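Local coordinates for polyhedrin (Antheraea mylitta cypovirus 4, PDB 5A8S), which probably forms the crystalline matrix of polyhedra, the microcrystalline occlusion bodies that embed and protect the particles of this insect virus, at residues F65-E70 with T76-P81. Residues are numbered along the deposited sequence; the frame is centred on the assembly and turned at random.
Sequences FLNWRE and TTDYDP
A capping box at the start of helix 68-71 meets an aspartate of the following loop, D78, whose carboxylate lies between N67 of the box and R69 of the first turn. R69 NE reaches D78 OD1 at 2.9 Å, a salt bridge with a fairly straight bond (160°); the oxygen sits at the edge of the guanidinium close to its plane, but is approached on its syn side, somewhat out of the carboxylate plane. The bend at chi3 (-74°) turns NE toward D78 OD1, while CD packs against D80 CB at 4.0 Å. The other oxygen, D78 OD2, accepts a weak bond from N67 ND2 (2.9 Å), the amide and carboxylate planes standing 57° apart. R69 NH2 also donates to water 1, which lies unusually close to D78 OD2.

The capping box shows how one asparagine can serve both helix and loop: N67 OD1 takes the helix N-H of E70 N at 3.2 Å, while ND2 of the same amide turns to D78. In the reciprocal bond N67 N gives its hydrogen to the anti lone pair of E70 OE1 at 3.0 Å. With OE1 engaged there, E70 lays its CG 3.6 Å from the backbone N of D78, the central residue of an inverse gamma turn. A second subunit adds backbone acceptors, P211 O for N67 ND2 and V213 O for R69 NH2, placing the contact at a trimer interface.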
loop_
_atom_site.group_PDB
_atom_site.type_symbol
_atom_site.label_atom_id
_atom_site.label_comp_id
_atom_site.label_asym_id
_atom_site.label_seq_id
_atom_site.Cartn_x
_atom_site.Cartn_y
_atom_site.Cartn_z
ATOM N N PHE A 65 -5.183 0.226 7.837
ATOM C CA PHE A 65 -6.638 0.130 7.754
ATOM C C PHE A 65 -6.997 -1.261 7.262
ATOM O O PHE A 65 -6.526 -1.682 6.202
ATOM C CB PHE A 65 -7.211 1.160 6.779
ATOM C CG PHE A 65 -8.684 0.968 6.497
ATOM C CD1 PHE A 65 -9.627 1.188 7.493
ATOM C CD2 PHE A 65 -9.122 0.550 5.248
ATOM C CE1 PHE A 65 -10.993 1.011 7.242
ATOM C CE2 PHE A 65 -10.492 0.368 4.988
ATOM C CZ PHE A 65 -11.422 0.603 5.984
ATOM N N LEU A 66 -7.820 -1.968 8.033
ATOM C CA LEU A 66 -8.320 -3.289 7.662
ATOM C C LEU A 66 -9.817 -3.201 7.389
ATOM O O LEU A 66 -10.594 -2.918 8.303
ATOM C CB LEU A 66 -8.080 -4.273 8.807
ATOM C CG LEU A 66 -6.620 -4.377 9.242
ATOM C CD1 LEU A 66 -6.507 -5.180 10.525
ATOM C CD2 LEU A 66 -5.801 -4.989 8.127
ATOM N N ASN A 67 -10.225 -3.423 6.144
ATOM C CA ASN A 67 -11.642 -3.337 5.817
ATOM C C ASN A 67 -12.361 -4.656 6.079
ATOM O O ASN A 67 -11.759 -5.641 6.512
ATOM C CB ASN A 67 -11.884 -2.835 4.389
ATOM C CG ASN A 67 -11.270 -3.726 3.332
ATOM O OD1 ASN A 67 -11.124 -4.930 3.517
ATOM N ND2 ASN A 67 -10.909 -3.127 2.204
ATOM N N TRP A 68 -13.661 -4.653 5.831
ATOM C CA TRP A 68 -14.516 -5.733 6.284
ATOM C C TRP A 68 -14.055 -7.103 5.760
ATOM O O TRP A 68 -13.920 -8.062 6.528
ATOM C CB TRP A 68 -15.940 -5.435 5.849
ATOM C CG TRP A 68 -16.953 -6.254 6.531
ATOM C CD1 TRP A 68 -17.506 -6.031 7.758
ATOM C CD2 TRP A 68 -17.566 -7.438 6.019
ATOM N NE1 TRP A 68 -18.431 -7.006 8.041
ATOM C CE2 TRP A 68 -18.487 -7.879 6.988
ATOM C CE3 TRP A 68 -17.432 -8.160 4.826
ATOM C CZ2 TRP A 68 -19.269 -9.019 6.805
ATOM C CZ3 TRP A 68 -18.208 -9.295 4.648
ATOM C CH2 TRP A 68 -19.119 -9.709 5.630
ATOM N N ARG A 69 -13.790 -7.192 4.464
ATOM C CA ARG A 69 -13.404 -8.465 3.879
ATOM C C ARG A 69 -12.024 -8.914 4.344
ATOM O O ARG A 69 -11.790 -10.112 4.484
ATOM C CB ARG A 69 -13.471 -8.409 2.352
ATOM C CG ARG A 69 -14.904 -8.336 1.825
ATOM C CD ARG A 69 -14.952 -8.410 0.307
ATOM N NE ARG A 69 -14.506 -7.155 -0.284
ATOM C CZ ARG A 69 -15.074 -6.563 -1.329
ATOM N NH1 ARG A 69 -16.133 -7.102 -1.923
ATOM N NH2 ARG A 69 -14.579 -5.417 -1.780
ATOM N N GLU A 70 -11.114 -7.972 4.593
ATOM C CA GLU A 70 -9.780 -8.338 5.089
ATOM C C GLU A 70 -9.885 -8.940 6.473
ATOM O O GLU A 70 -9.075 -9.784 6.844
ATOM C CB GLU A 70 -8.828 -7.125 5.116
ATOM C CG GLU A 70 -8.429 -6.638 3.734
ATOM C CD GLU A 70 -7.616 -5.351 3.762
ATOM O OE1 GLU A 70 -7.935 -4.444 4.561
ATOM O OE2 GLU A 70 -6.660 -5.242 2.968
ATOM N N THR A 76 -7.018 -13.413 3.178
ATOM C CA THR A 76 -5.666 -12.943 3.347
ATOM C C THR A 76 -5.474 -11.583 2.680
ATOM O O THR A 76 -4.464 -10.975 2.852
ATOM C CB THR A 76 -4.633 -13.935 2.780
ATOM O OG1 THR A 76 -4.848 -14.135 1.386
ATOM C CG2 THR A 76 -4.708 -15.252 3.492
ATOM N N THR A 77 -6.486 -11.153 1.922
ATOM C CA THR A 77 -6.504 -9.842 1.271
ATOM C C THR A 77 -7.944 -9.344 1.233
ATOM O O THR A 77 -8.828 -9.978 1.798
ATOM C CB THR A 77 -6.046 -9.934 -0.185
ATOM O OG1 THR A 77 -6.861 -10.897 -0.867
ATOM C CG2 THR A 77 -4.600 -10.350 -0.272
ATOM N N ASP A 78 -8.178 -8.223 0.551
ATOM C CA ASP A 78 -9.526 -7.687 0.385
ATOM C C ASP A 78 -10.216 -8.453 -0.741
ATOM O O ASP A 78 -10.586 -7.888 -1.764
ATOM C CB ASP A 78 -9.467 -6.185 0.072
ATOM C CG ASP A 78 -10.848 -5.533 0.021
ATOM O OD1 ASP A 78 -11.848 -6.163 0.430
ATOM O OD2 ASP A 78 -10.931 -4.380 -0.439
ATOM N N TYR A 79 -10.368 -9.753 -0.543
ATOM C CA TYR A 79 -10.972 -10.624 -1.535
ATOM C C TYR A 79 -11.627 -11.774 -0.792
ATOM O O TYR A 79 -10.999 -12.409 0.048
ATOM C CB TYR A 79 -9.921 -11.153 -2.508
ATOM C CG TYR A 79 -10.447 -12.250 -3.409
ATOM C CD1 TYR A 79 -11.344 -11.964 -4.437
ATOM C CD2 TYR A 79 -10.061 -13.573 -3.228
ATOM C CE1 TYR A 79 -11.834 -12.966 -5.260
ATOM C CE2 TYR A 79 -10.545 -14.578 -4.049
ATOM C CZ TYR A 79 -11.430 -14.269 -5.062
ATOM O OH TYR A 79 -11.913 -15.265 -5.877
ATOM N N ASP A 80 -12.899 -12.009 -1.091
ATOM C CA ASP A 80 -13.681 -13.036 -0.421
ATOM C C ASP A 80 -14.087 -14.120 -1.420
ATOM O O ASP A 80 -14.995 -13.918 -2.232
ATOM C CB ASP A 80 -14.924 -12.409 0.231
ATOM C CG ASP A 80 -15.842 -13.451 0.860
ATOM O OD1 ASP A 80 -15.390 -14.596 1.001
ATOM O OD2 ASP A 80 -17.003 -13.133 1.217
ATOM N N PRO A 81 -13.419 -15.284 -1.357
ATOM C CA PRO A 81 -13.708 -16.384 -2.285
ATOM C C PRO A 81 -15.133 -16.926 -2.158
ATOM O O PRO A 81 -15.669 -17.463 -3.124
ATOM C CB PRO A 81 -12.716 -17.477 -1.880
ATOM C CG PRO A 81 -11.725 -16.845 -0.990
ATOM C CD PRO A 81 -12.318 -15.598 -0.432
HETATM O O HOH W 1 -13.231 -3.360 -0.269
#